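Local coordinates for protein 2''-aminoglycoside nucleotidyltransferase (Klebsiella pneumoniae, PDB 4WQK) that adenylates the 2''-hydroxyl group of kanamycin, gentamicin, tobramycin and related aminoglycosides, using two magnesium ions, and so makes bacteria resistant to these antibiotics, at residues Lys12-Leu22 / Glu57-Leu65; Asp45-Glu53 / Leu85-Trp93. All coordinates share one frame; numbering follows the deposited sequence. Where two conformers were deposited one is given.

In the fold
From the N terminus the chain runs through helix 5-19, passes strand 25-27 and helix 28-36, enters strand 46-51, and turns into helix 55-64. There contact 1 closes a loop with 34 residues between its segments, bringing 57-65 against 12-22. Strands 68-73 and 76-81 follow before strand 84-93 returns beside 46-51, and contact 2 closes with 31 residues between its segments. The two loops cross, since the segments alternate along the chain. The contact centres lie about 12 Å apart, and L58 and I13 of contact 1 pack on F50, C88 and L86 of contact 2. Two helices are thereby tied to one face of the N-terminal domain's sheet, while D47 and D87, which bind magnesium, point to the other.

Contact 1: residues Lys12-Leu22 / Glu57-Leu65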
ATOM      1  N   LYS A  12      -8.348   2.146  13.845  1.00 15.93           N
ATOM      2  CA  LYS A  12      -7.950   3.318  14.657  1.00 17.64           C
ATOM      3  C   LYS A  12      -7.177   4.367  13.862  1.00 17.54           C
ATOM      4  O   LYS A  12      -7.423   5.574  14.029  1.00 17.24           O
ATOM      5  CB  LYS A  12      -7.095   2.908  15.852  1.00 19.64           C
ATOM      6  CG  LYS A  12      -7.830   2.228  16.955  1.00 22.82           C
ATOM      7  CD  LYS A  12      -6.891   1.828  18.104  1.00 25.34           C
ATOM      8  CE  LYS A  12      -7.693   1.254  19.268  1.00 37.07           C
ATOM      9  NZ  LYS A  12      -6.986   0.083  19.841  1.00 52.60           N
ATOM     10  N   ILE A  13      -6.220   3.949  13.030  1.00 14.28           N
ATOM     11  CA  ILE A  13      -5.449   4.888  12.226  1.00 14.65           C
ATOM     12  C   ILE A  13      -6.360   5.650  11.278  1.00 15.82           C
ATOM     13  O   ILE A  13      -6.260   6.899  11.165  1.00 15.52           O
ATOM     14  CB  ILE A  13      -4.365   4.146  11.445  1.00 14.34           C
ATOM     15  CG1 ILE A  13      -3.320   3.626  12.420  1.00 16.18           C
ATOM     16  CG2 ILE A  13      -3.690   5.070  10.446  1.00 15.31           C
ATOM     17  CD1 ILE A  13      -2.419   2.547  11.783  1.00 17.69           C
ATOM     18  N   LEU A  14      -7.257   4.932  10.589  1.00 16.00           N
ATOM     19  CA  LEU A  14      -8.095   5.588   9.600  1.00 16.79           C
ATOM     20  C   LEU A  14      -9.109   6.492  10.287  1.00 15.86           C
ATOM     21  O   LEU A  14      -9.491   7.541   9.717  1.00 16.38           O
ATOM     22  CB  LEU A  14      -8.799   4.572   8.713  1.00 14.99           C
ATOM     23  CG  LEU A  14      -7.791   3.784   7.875  1.00 15.27           C
ATOM     24  CD1 LEU A  14      -8.609   2.858   6.991  1.00 15.60           C
ATOM     25  CD2 LEU A  14      -6.947   4.700   6.997  1.00 17.14           C
ATOM     26  N   ALA A  15      -9.589   6.153  11.498  1.00 15.02           N
ATOM     27  CA  ALA A  15     -10.514   7.040  12.224  1.00 16.26           C
ATOM     28  C   ALA A  15      -9.812   8.363  12.515  1.00 19.35           C
ATOM     29  O   ALA A  15     -10.405   9.445  12.342  1.00 17.60           O
ATOM     30  CB  ALA A  15     -10.973   6.417  13.491  1.00 16.68           C
ATOM     31  N   ALA A  16      -8.592   8.268  12.998  1.00 15.52           N
ATOM     32  CA  ALA A  16      -7.864   9.491  13.333  1.00 17.39           C
ATOM     33  C   ALA A  16      -7.566  10.291  12.059  1.00 15.64           C
ATOM     34  O   ALA A  16      -7.599  11.538  12.081  1.00 19.86           O
ATOM     35  CB  ALA A  16      -6.586   9.128  14.068  1.00 16.57           C
ATOM     36  N   ALA A  17      -7.261   9.623  10.951  1.00 16.90           N
ATOM     37  CA  ALA A  17      -6.968  10.324   9.700  1.00 15.59           C
ATOM     38  C   ALA A  17      -8.240  10.982   9.156  1.00 14.63           C
ATOM     39  O   ALA A  17      -8.228  12.128   8.754  1.00 16.70           O
ATOM     40  CB  ALA A  17      -6.354   9.355   8.661  1.00 16.72           C
ATOM     41  N   ASP A  18      -9.367  10.283   9.207  1.00 14.61           N
ATOM     42  CA  ASP A  18     -10.624  10.884   8.770  1.00 15.76           C
ATOM     43  C   ASP A  18     -10.915  12.183   9.554  1.00 15.63           C
ATOM     44  O   ASP A  18     -11.405  13.166   9.001  1.00 19.82           O
ATOM     45  CB  ASP A  18     -11.794   9.911   8.947  1.00 17.89           C
ATOM     46  CG  ASP A  18     -11.845   8.788   7.859  1.00 18.56           C
ATOM     47  OD1 ASP A  18     -11.006   8.768   6.926  1.00 19.54           O
ATOM     48  OD2 ASP A  18     -12.839   7.983   7.949  1.00 17.42           O
ATOM     49  N   GLU A  19     -10.693  12.153  10.878  1.00 16.53           N
ATOM     50  CA  GLU A  19     -11.000  13.306  11.744  1.00 19.22           C
ATOM     51  C   GLU A  19     -10.150  14.518  11.310  1.00 18.37           C
ATOM     52  O   GLU A  19     -10.619  15.675  11.393  1.00 21.68           O
ATOM     53  CB  GLU A  19     -10.768  12.957  13.212  1.00 21.78           C
ATOM     54  CG  GLU A  19     -11.042  14.107  14.168  1.00 28.63           C
ATOM     55  CD  GLU A  19     -11.201  13.638  15.616  1.00 46.87           C
ATOM     56  OE1 GLU A  19     -10.768  12.506  15.936  1.00 53.69           O
ATOM     57  OE2 GLU A  19     -11.753  14.407  16.429  1.00 56.82           O
ATOM     58  N   ARG A  20      -8.941  14.237  10.843  1.00 17.35           N
ATOM     59  CA  ARG A  20      -8.001  15.252  10.375  1.00 18.57           C
ATOM     60  C   ARG A  20      -8.169  15.578   8.873  1.00 20.25           C
ATOM     61  O   ARG A  20      -7.337  16.337   8.303  1.00 19.72           O
ATOM     62  CB  ARG A  20      -6.560  14.782  10.640  1.00 20.72           C
ATOM     63  CG  ARG A  20      -6.190  14.688  12.124  1.00 24.79           C
ATOM     64  CD  ARG A  20      -4.836  13.980  12.301  1.00 28.59           C
ATOM     65  NE  ARG A  20      -4.351  13.970  13.685  1.00 32.82           N
ATOM     66  CZ  ARG A  20      -3.470  14.832  14.198  1.00 38.29           C
ATOM     67  NH1 ARG A  20      -2.954  15.808  13.452  1.00 37.63           N
ATOM     68  NH2 ARG A  20      -3.102  14.713  15.475  1.00 36.68           N
ATOM     69  N   ASN A  21      -9.199  15.011   8.223  1.00 18.07           N
ATOM     70  CA  ASN A  21      -9.348  15.175   6.775  0.57 16.80           C
ATOM     71  C   ASN A  21      -8.085  14.802   5.998  1.00 15.36           C
ATOM     72  O   ASN A  21      -7.725  15.476   5.003  1.00 16.37           O
ATOM     73  CB  ASN A  21      -9.758  16.621   6.491  0.57 18.12           C
ATOM     74  CG  ASN A  21     -10.942  17.033   7.320  0.57 19.32           C
ATOM     75  OD1 ASN A  21     -10.897  18.024   8.058  0.57 23.12           O
ATOM     76  ND2 ASN A  21     -12.005  16.244   7.239  0.57 22.16           N
ATOM     77  N   LEU A  22      -7.429  13.726   6.447  1.00 14.59           N
ATOM     78  CA  LEU A  22      -6.153  13.248   5.913  1.00 13.30           C
ATOM     79  C   LEU A  22      -6.419  11.951   5.174  1.00 15.36           C
ATOM     80  O   LEU A  22      -6.752  10.945   5.814  1.00 15.77           O
ATOM     81  CB  LEU A  22      -5.155  13.009   7.036  1.00 14.45           C
ATOM     82  CG  LEU A  22      -3.849  12.414   6.547  1.00 14.97           C
ATOM     83  CD1 LEU A  22      -3.070  13.493   5.782  1.00 17.23           C
ATOM     84  CD2 LEU A  22      -3.068  11.911   7.774  1.00 19.63           C
ATOM     85  N   GLU A  57       1.303  15.032   9.979  1.00 18.34           N
ATOM     86  CA  GLU A  57      -0.007  14.670  10.511  1.00 18.85           C
ATOM     87  C   GLU A  57      -0.077  13.169  10.702  1.00 19.29           C
ATOM     88  O   GLU A  57      -0.673  12.705  11.683  1.00 19.84           O
ATOM     89  CB  GLU A  57      -1.133  15.150   9.593  1.00 17.59           C
ATOM     90  CG  GLU A  57      -1.162  16.695   9.476  1.00 20.00           C
ATOM     91  CD  GLU A  57      -2.269  17.170   8.569  1.00 22.50           C
ATOM     92  OE1 GLU A  57      -3.430  16.780   8.851  1.00 26.37           O
ATOM     93  OE2 GLU A  57      -1.972  17.922   7.603  1.00 22.81           O
ATOM     94  N   LEU A  58       0.502  12.397   9.775  1.00 15.94           N
ATOM     95  CA  LEU A  58       0.549  10.947   9.989  1.00 17.04           C
ATOM     96  C   LEU A  58       1.425  10.621  11.197  1.00 17.00           C
ATOM     97  O   LEU A  58       1.042   9.774  12.020  1.00 17.86           O
ATOM     98  CB  LEU A  58       1.035  10.226   8.734  1.00 16.83           C
ATOM     99  CG  LEU A  58       1.168   8.714   8.898  1.00 15.31           C
ATOM    100  CD1 LEU A  58      -0.147   8.077   9.284  1.00 16.31           C
ATOM    101  CD2 LEU A  58       1.705   8.093   7.576  1.00 21.14           C
ATOM    102  N   GLU A  59       2.548  11.306  11.346  1.00 17.34           N
ATOM    103  CA  GLU A  59       3.402  11.039  12.500  1.00 20.53           C
ATOM    104  C   GLU A  59       2.632  11.375  13.797  1.00 20.54           C
ATOM    105  O   GLU A  59       2.774  10.690  14.800  1.00 20.71           O
ATOM    106  CB  GLU A  59       4.723  11.824  12.429  1.00 21.95           C
ATOM    107  CG  GLU A  59       5.669  11.332  11.321  1.00 22.59           C
ATOM    108  CD  GLU A  59       7.080  11.921  11.443  1.00 29.83           C
ATOM    109  OE1 GLU A  59       7.451  12.468  12.513  1.00 33.97           O
ATOM    110  OE2 GLU A  59       7.867  11.820  10.479  1.00 28.76           O
ATOM    111  N   ALA A  60       1.807  12.414  13.759  1.00 18.43           N
ATOM    112  CA  ALA A  60       1.040  12.768  14.949  1.00 19.88           C
ATOM    113  C   ALA A  60       0.021  11.676  15.291  1.00 19.46           C
ATOM    114  O   ALA A  60      -0.209  11.405  16.476  1.00 20.65           O
ATOM    115  CB  ALA A  60       0.343  14.135  14.757  1.00 21.37           C
ATOM    116  N   ILE A  61      -0.587  11.065  14.270  1.00 17.98           N
ATOM    117  CA  ILE A  61      -1.505   9.958  14.514  1.00 17.84           C
ATOM    118  C   ILE A  61      -0.760   8.806  15.185  1.00 18.86           C
ATOM    119  O   ILE A  61      -1.215   8.255  16.203  1.00 20.23           O
ATOM    120  CB  ILE A  61      -2.160   9.511  13.209  1.00 20.04           C
ATOM    121  CG1 ILE A  61      -3.161  10.589  12.741  1.00 18.23           C
ATOM    122  CG2 ILE A  61      -2.812   8.127  13.366  1.00 20.66           C
ATOM    123  CD1 ILE A  61      -3.637  10.350  11.309  1.00 18.89           C
ATOM    124  N   VAL A  62       0.413   8.483  14.645  1.00 19.29           N
ATOM    125  CA  VAL A  62       1.218   7.401  15.208  1.00 20.76           C
ATOM    126  C   VAL A  62       1.531   7.658  16.676  1.00 19.79           C
ATOM    127  O   VAL A  62       1.366   6.778  17.526  1.00 22.99           O
ATOM    128  CB  VAL A  62       2.539   7.222  14.410  1.00 18.75           C
ATOM    129  CG1 VAL A  62       3.537   6.310  15.146  1.00 23.03           C
ATOM    130  CG2 VAL A  62       2.242   6.702  12.997  1.00 22.77           C
ATOM    131  N   GLU A  63       1.988   8.863  16.980  1.00 21.03           N
ATOM    132  CA  GLU A  63       2.339   9.216  18.357  1.00 23.48           C
ATOM    133  C   GLU A  63       1.120   9.179  19.274  1.00 25.74           C
ATOM    134  O   GLU A  63       1.231   8.777  20.431  1.00 28.26           O
ATOM    135  CB  GLU A  63       3.003  10.592  18.392  1.00 27.32           C
ATOM    136  CG  GLU A  63       4.370  10.582  17.699  1.00 32.80           C
ATOM    137  CD  GLU A  63       4.919  11.971  17.416  1.00 51.94           C
ATOM    138  OE1 GLU A  63       4.608  12.910  18.185  1.00 57.97           O
ATOM    139  OE2 GLU A  63       5.668  12.120  16.419  1.00 61.50           O
ATOM    140  N   MET A  64      -0.028   9.633  18.774  1.00 22.22           N
ATOM    141  CA  MET A  64      -1.232   9.689  19.583  1.00 24.66           C
ATOM    142  C   MET A  64      -1.662   8.273  19.967  1.00 24.27           C
ATOM    143  O   MET A  64      -2.203   8.047  21.051  1.00 27.24           O
ATOM    144  CB  MET A  64      -2.332  10.421  18.803  1.00 28.85           C
ATOM    145  CG  MET A  64      -3.536  10.772  19.609  1.00 32.94           C
ATOM    146  SD  MET A  64      -5.021  10.291  18.777  1.00 88.59           S
ATOM    147  CE  MET A  64      -4.840   8.582  19.178  1.00 25.63           C
ATOM    148  N   LEU A  65      -1.398   7.327  19.085  1.00 21.68           N
ATOM    149  CA  LEU A  65      -1.726   5.909  19.299  1.00 20.25           C
ATOM    150  C   LEU A  65      -0.647   5.171  20.101  1.00 25.05           C
ATOM    151  O   LEU A  65      -0.726   3.947  20.313  1.00 26.60           O
ATOM    152  CB  LEU A  65      -1.935   5.248  17.940  1.00 20.57           C
ATOM    153  CG  LEU A  65      -3.217   5.639  17.225  1.00 23.69           C
ATOM    154  CD1 LEU A  65      -3.274   4.946  15.887  1.00 26.33           C
ATOM    155  CD2 LEU A  65      -4.445   5.272  18.053  1.00 25.66           C
TER
HETATM  156  O   HOH W   1      -3.948  17.239  11.294  1.00 40.18           O
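E57 opens the contact opposite R20, but the two charges do not meet: R20 NH1 and E57 OE1 stand 4.7 Å apart. A water joins them, accepting from R20 NH1 at 2.8 Å and donating to E57 OE1, while E57 OE2 forms a salt bridge with R54. The backbone O of E57 lies above one face of the R20 guanidinium, displaced toward its rim. L58 presents its backbone N to L22 CD2 at 4.1 Å. About a turn after E57, A60 CB touches the guanidinium obliquely, 3.6 Å from R20 NH2.

I61 buries the most area, and its branches divide the work. With CG1 beside its backbone N (chi1 -71°), CD1 reaches the backbone of A17, 3.7 Å from A17 CA, and also meets L22 CD2. CG1 and CG2 both rest on A16 CB, while R20's extended chain slides past CG1 in the opposite direction. L65 ends the segment, its side chain crossing that of I13 at about a right angle, with L65 CD1 3.7 Å from I13 CG1.

The axes of 12-19 and 57-64 approach to 10.0 Å with N-to-C directions 131° apart. Helix 5-19 ends in a Schellman motif (L22 N to A17 O, N21 N to D18 O). L58 and I13 also touch strand 84-93, an arrangement characteristic of helices layered on the sheet of an alpha/beta nucleotidyltransferase fold.

Contact 2: residues Asp45-Glu53 / Leu85-Trp93; sequences DIDLTFPGE and LLDCEPAWW. With MG (magnesium ion), chain B; GOL (glycerol), chain L.
D47 OD1 has two partners: glycerol O3 (probably from the crystallisation liquor), donating a hydrogen bond at 2.6 Å, and a second magnesium ion, ligated also by D87 OD2 at a site that includes D45. That shared metal accounts for the 3.0 Å between D47 OD1 and D87 OD2, whose carboxylates run side by side with planes 54° apart. The first magnesium ion takes D47 OD2 and D45 OD1, each at 2.0 Å, and four waters. D87 CG, anti to its own N (chi1 180°), puts the carboxylate alongside that of D47.

Seven backbone hydrogen bonds, from I46 N to L85 O through G52 N to A91 O, fix the parallel register that pairs D47 with D87. On the face opposite D47 and D87, I46, L48, L86 and C88 pack together. F50 and P90 lie there too, P90 CA making a CH-pi contact over the ring, 3.8 Å from its centroid and 13° off the normal. G52 CA makes another over the six-membered W92 ring, 3.6 Å from the centroid.

D47 and D87, on adjacent parallel strands, with D45 just before, hold two magnesium ions in the metal site of the nucleotidyltransferase fold; D87 is also the probable proton acceptor.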
ATOM      1  N   ASP A  45       3.022  -6.804   8.189  1.00 22.96           N
ATOM      2  CA  ASP A  45       2.874  -5.407   8.576  1.00 23.67           C
ATOM      3  C   ASP A  45       1.720  -4.755   7.830  1.00 21.31           C
ATOM      4  O   ASP A  45       1.031  -5.423   7.060  1.00 23.02           O
ATOM      5  CB  ASP A  45       4.179  -4.641   8.340  1.00 26.86           C
ATOM      6  CG  ASP A  45       4.582  -4.582   6.884  1.00 28.27           C
ATOM      7  OD1 ASP A  45       3.749  -4.792   5.986  1.00 27.07           O
ATOM      8  OD2 ASP A  45       5.774  -4.337   6.633  1.00 42.20           O
ATOM      9  N   ILE A  46       1.489  -3.468   8.091  1.00 17.93           N
ATOM     10  CA  ILE A  46       0.461  -2.710   7.416  1.00 16.68           C
ATOM     11  C   ILE A  46       1.168  -1.665   6.548  1.00 19.34           C
ATOM     12  O   ILE A  46       1.917  -0.862   7.072  1.00 18.27           O
ATOM     13  CB  ILE A  46      -0.465  -1.985   8.396  1.00 17.05           C
ATOM     14  CG1 ILE A  46      -1.182  -3.003   9.295  1.00 19.06           C
ATOM     15  CG2 ILE A  46      -1.519  -1.171   7.678  1.00 18.41           C
ATOM     16  CD1 ILE A  46      -1.592  -2.397  10.605  1.00 23.06           C
ATOM     17  N   ASP A  47       0.915  -1.683   5.246  1.00 18.13           N
ATOM     18  CA  ASP A  47       1.508  -0.686   4.342  1.00 17.65           C
ATOM     19  C   ASP A  47       0.543   0.461   4.125  1.00 15.74           C
ATOM     20  O   ASP A  47      -0.647   0.249   3.844  1.00 16.51           O
ATOM     21  CB  ASP A  47       1.883  -1.320   3.015  1.00 19.36           C
ATOM     22  CG  ASP A  47       2.925  -2.433   3.202  1.00 20.57           C
ATOM     23  OD1 ASP A  47       4.131  -2.160   3.224  1.00 30.13           O
ATOM     24  OD2 ASP A  47       2.553  -3.599   3.379  1.00 28.74           O
ATOM     25  N   LEU A  48       1.065   1.684   4.241  1.00 17.06           N
ATOM     26  CA  LEU A  48       0.237   2.872   4.038  1.00 17.04           C
ATOM     27  C   LEU A  48       0.901   3.797   3.065  1.00 14.65           C
ATOM     28  O   LEU A  48       2.124   3.972   3.088  1.00 17.77           O
ATOM     29  CB  LEU A  48       0.040   3.667   5.344  1.00 17.41           C
ATOM     30  CG  LEU A  48      -0.632   2.919   6.493  1.00 18.25           C
ATOM     31  CD1 LEU A  48      -0.552   3.717   7.795  1.00 21.90           C
ATOM     32  CD2 LEU A  48      -2.115   2.640   6.140  1.00 21.38           C
ATOM     33  N   THR A  49       0.071   4.431   2.240  1.00 14.71           N
ATOM     34  CA  THR A  49       0.525   5.491   1.356  1.00 14.38           C
ATOM     35  C   THR A  49      -0.114   6.796   1.864  1.00 14.74           C
ATOM     36  O   THR A  49      -1.319   6.854   2.093  1.00 14.90           O
ATOM     37  CB  THR A  49       0.121   5.207  -0.087  1.00 16.48           C
ATOM     38  OG1 THR A  49       0.726   3.977  -0.523  1.00 17.79           O
ATOM     39  CG2 THR A  49       0.617   6.330  -0.990  1.00 18.61           C
ATOM     40  N   PHE A  50       0.700   7.837   2.030  1.00 15.26           N
ATOM     41  CA  PHE A  50       0.217   9.073   2.681  1.00 16.17           C
ATOM     42  C   PHE A  50       0.611  10.308   1.848  1.00 14.78           C
ATOM     43  O   PHE A  50       1.625  10.281   1.154  1.00 15.83           O
ATOM     44  CB  PHE A  50       0.802   9.218   4.101  1.00 16.92           C
ATOM     45  CG  PHE A  50       2.308   9.353   4.131  1.00 15.83           C
ATOM     46  CD1 PHE A  50       3.169   8.217   4.159  1.00 15.29           C
ATOM     47  CD2 PHE A  50       2.915  10.614   4.107  1.00 17.96           C
ATOM     48  CE1 PHE A  50       4.552   8.326   4.162  1.00 19.54           C
ATOM     49  CE2 PHE A  50       4.296  10.717   4.114  1.00 19.50           C
ATOM     50  CZ  PHE A  50       5.126   9.590   4.150  1.00 19.20           C
ATOM     51  N   PRO A  51      -0.158  11.402   1.976  1.00 14.92           N
ATOM     52  CA  PRO A  51       0.249  12.645   1.300  1.00 17.10           C
ATOM     53  C   PRO A  51       1.594  13.148   1.813  1.00 14.77           C
ATOM     54  O   PRO A  51       1.749  13.464   3.002  1.00 15.88           O
ATOM     55  CB  PRO A  51      -0.889  13.616   1.656  1.00 16.64           C
ATOM     56  CG  PRO A  51      -2.055  12.724   1.887  1.00 15.84           C
ATOM     57  CD  PRO A  51      -1.490  11.509   2.606  1.00 14.96           C
ATOM     58  N   GLY A  52       2.561  13.242   0.920  1.00 16.02           N
ATOM     59  CA  GLY A  52       3.930  13.515   1.340  1.00 17.87           C
ATOM     60  C   GLY A  52       4.082  14.806   2.105  1.00 19.45           C
ATOM     61  O   GLY A  52       4.923  14.935   3.019  1.00 19.96           O
ATOM     62  N   GLU A  53       3.277  15.792   1.706  1.00 17.18           N
ATOM     63  CA  GLU A  53       3.408  17.141   2.266  1.00 18.04           C
ATOM     64  C   GLU A  53       2.657  17.238   3.614  1.00 19.12           C
ATOM     65  O   GLU A  53       2.752  18.270   4.312  1.00 21.70           O
ATOM     66  CB  GLU A  53       2.917  18.200   1.263  1.00 20.41           C
ATOM     67  CG  GLU A  53       1.393  18.416   1.200  1.00 19.66           C
ATOM     68  CD  GLU A  53       0.551  17.289   0.583  1.00 26.35           C
ATOM     69  OE1 GLU A  53       1.078  16.277   0.091  1.00 21.99           O
ATOM     70  OE2 GLU A  53      -0.698  17.456   0.584  1.00 21.43           O
ATOM     71  N   LEU A  85       3.905  -3.201  12.931  1.00 22.22           N
ATOM     72  CA  LEU A  85       4.730  -2.367  12.069  0.54 20.30           C
ATOM     73  C   LEU A  85       3.897  -1.717  10.978  1.00 20.95           C
ATOM     74  O   LEU A  85       3.038  -2.355  10.372  1.00 22.27           O
ATOM     75  CB  LEU A  85       5.858  -3.196  11.437  0.54 25.36           C
ATOM     76  CG  LEU A  85       7.281  -3.127  12.004  0.54 37.50           C
ATOM     77  CD1 LEU A  85       7.353  -2.495  13.393  0.54 34.53           C
ATOM     78  CD2 LEU A  85       7.892  -4.516  12.012  0.54 37.73           C
ATOM     79  N   LEU A  86       4.155  -0.436  10.762  1.00 19.47           N
ATOM     80  CA  LEU A  86       3.591   0.329   9.661  1.00 18.87           C
ATOM     81  C   LEU A  86       4.681   0.680   8.655  1.00 19.83           C
ATOM     82  O   LEU A  86       5.687   1.317   9.014  1.00 23.65           O
ATOM     83  CB  LEU A  86       2.982   1.637  10.153  1.00 20.57           C
ATOM     84  CG  LEU A  86       1.957   1.619  11.266  1.00 21.21           C
ATOM     85  CD1 LEU A  86       1.414   3.031  11.405  1.00 25.16           C
ATOM     86  CD2 LEU A  86       0.880   0.623  10.897  1.00 22.73           C
ATOM     87  N   ASP A  87       4.453   0.337   7.399  1.00 16.61           N
ATOM     88  CA  ASP A  87       5.446   0.595   6.328  1.00 17.60           C
ATOM     89  C   ASP A  87       4.862   1.701   5.462  1.00 16.89           C
ATOM     90  O   ASP A  87       3.926   1.455   4.706  1.00 18.11           O
ATOM     91  CB  ASP A  87       5.679  -0.698   5.545  1.00 21.13           C
ATOM     92  CG  ASP A  87       6.688  -0.555   4.414  1.00 25.24           C
ATOM     93  OD1 ASP A  87       7.143   0.555   4.121  1.00 25.89           O
ATOM     94  OD2 ASP A  87       7.006  -1.608   3.801  1.00 28.78           O
ATOM     95  N   CYS A  88       5.384   2.917   5.614  1.00 15.59           N
ATOM     96  CA  CYS A  88       4.710   4.094   5.125  1.00 17.60           C
ATOM     97  C   CYS A  88       5.458   4.753   3.961  1.00 15.59           C
ATOM     98  O   CYS A  88       6.657   4.994   4.083  1.00 19.67           O
ATOM     99  CB  CYS A  88       4.581   5.105   6.264  1.00 18.29           C
ATOM    100  SG  CYS A  88       3.597   4.510   7.635  1.00 18.77           S
ATOM    101  N   GLU A  89       4.773   5.017   2.846  1.00 15.54           N
ATOM    102  CA  GLU A  89       5.429   5.709   1.744  1.00 16.79           C
ATOM    103  C   GLU A  89       4.612   6.907   1.253  1.00 15.78           C
ATOM    104  O   GLU A  89       3.370   6.873   1.245  1.00 15.60           O
ATOM    105  CB  GLU A  89       5.706   4.745   0.586  1.00 22.01           C
ATOM    106  CG  GLU A  89       4.510   4.140  -0.082  1.00 30.33           C
ATOM    107  CD  GLU A  89       4.903   3.368  -1.359  1.00 38.96           C
ATOM    108  OE1 GLU A  89       5.838   3.795  -2.048  1.00 36.08           O
ATOM    109  OE2 GLU A  89       4.295   2.335  -1.661  1.00 51.01           O
ATOM    110  N   PRO A  90       5.311   7.967   0.845  1.00 15.36           N
ATOM    111  CA  PRO A  90       4.602   9.181   0.407  1.00 15.40           C
ATOM    112  C   PRO A  90       4.068   9.065  -1.015  1.00 17.00           C
ATOM    113  O   PRO A  90       4.627   8.354  -1.881  1.00 19.55           O
ATOM    114  CB  PRO A  90       5.681  10.264   0.461  1.00 16.59           C
ATOM    115  CG  PRO A  90       6.970   9.499   0.194  1.00 18.16           C
ATOM    116  CD  PRO A  90       6.766   8.172   0.941  1.00 16.59           C
ATOM    117  N   ALA A  91       2.978   9.797  -1.244  1.00 15.45           N
ATOM    118  CA  ALA A  91       2.501  10.093  -2.593  1.00 17.33           C
ATOM    119  C   ALA A  91       2.401  11.611  -2.680  1.00 15.06           C
ATOM    120  O   ALA A  91       2.196  12.287  -1.675  1.00 18.32           O
ATOM    121  CB  ALA A  91       1.176   9.441  -2.867  1.00 17.67           C
ATOM    122  N   TRP A  92       2.556  12.124  -3.898  1.00 15.60           N
ATOM    123  CA  TRP A  92       2.684  13.583  -4.105  1.00 16.41           C
ATOM    124  C   TRP A  92       1.606  14.085  -5.050  1.00 17.44           C
ATOM    125  O   TRP A  92       1.239  13.404  -6.015  1.00 18.16           O
ATOM    126  CB  TRP A  92       4.084  13.919  -4.637  1.00 17.73           C
ATOM    127  CG  TRP A  92       5.156  13.425  -3.681  1.00 17.46           C
ATOM    128  CD1 TRP A  92       5.857  12.252  -3.772  1.00 21.95           C
ATOM    129  CD2 TRP A  92       5.603  14.088  -2.499  1.00 18.23           C
ATOM    130  NE1 TRP A  92       6.695  12.137  -2.683  1.00 22.10           N
ATOM    131  CE2 TRP A  92       6.571  13.253  -1.898  1.00 20.57           C
ATOM    132  CE3 TRP A  92       5.260  15.293  -1.873  1.00 19.97           C
ATOM    133  CZ2 TRP A  92       7.220  13.604  -0.698  1.00 21.36           C
ATOM    134  CZ3 TRP A  92       5.895  15.646  -0.699  1.00 22.46           C
ATOM    135  CH2 TRP A  92       6.876  14.802  -0.126  1.00 22.76           C
ATOM    136  N   TRP A  93       1.063  15.261  -4.755  1.00 15.95           N
ATOM    137  CA  TRP A  93      -0.035  15.792  -5.558  1.00 17.34           C
ATOM    138  C   TRP A  93       0.401  16.050  -6.985  1.00 19.14           C
ATOM    139  O   TRP A  93       1.435  16.690  -7.214  1.00 22.62           O
ATOM    140  CB  TRP A  93      -0.564  17.097  -4.947  1.00 17.68           C
ATOM    141  CG  TRP A  93      -1.830  17.558  -5.632  1.00 17.65           C
ATOM    142  CD1 TRP A  93      -1.955  18.592  -6.496  1.00 18.38           C
ATOM    143  CD2 TRP A  93      -3.113  16.950  -5.528  1.00 14.57           C
ATOM    144  NE1 TRP A  93      -3.268  18.716  -6.927  1.00 17.37           N
ATOM    145  CE2 TRP A  93      -3.984  17.677  -6.383  1.00 14.82           C
ATOM    146  CE3 TRP A  93      -3.616  15.854  -4.807  1.00 14.34           C
ATOM    147  CZ2 TRP A  93      -5.337  17.354  -6.515  1.00 16.19           C
ATOM    148  CZ3 TRP A  93      -4.973  15.532  -4.935  1.00 15.05           C
ATOM    149  CH2 TRP A  93      -5.814  16.290  -5.801  1.00 15.05           C
TER
HETATM  150 MG    MG B 201       3.739  -5.113   4.030  0.81 23.28          MG
HETATM  151  C1  GOL L 211       8.020  -1.518  -0.607  1.00 43.79           C
HETATM  152  O1  GOL L 211       9.085  -0.638  -0.877  1.00 50.91           O
HETATM  153  C2  GOL L 211       6.836  -0.646  -0.208  1.00 33.93           C
HETATM  154  O2  GOL L 211       6.154  -0.116  -1.339  1.00 33.03           O
HETATM  155  C3  GOL L 211       5.900  -1.454   0.669  1.00 41.60           C
HETATM  156  O3  GOL L 211       5.356  -0.565   1.618  1.00 51.09           O
HETATM  157  O   HOH W   2       1.641  -5.991   4.453  1.00 27.56           O
HETATM  158  O   HOH W   3       2.237   1.669   0.453  1.00 32.77           O
HETATM  159  O   HOH W   4       1.943  16.675  -2.378  1.00 21.71           O
HETATM  160  O   HOH W   5       3.053  -5.948   1.858  1.00 35.29           O
HETATM  161  O   HOH W   6       4.764  -4.897   2.543  1.00 35.54           O
HETATM  162  O   HOH W   7       4.743  -6.810   4.319  1.00 25.66           O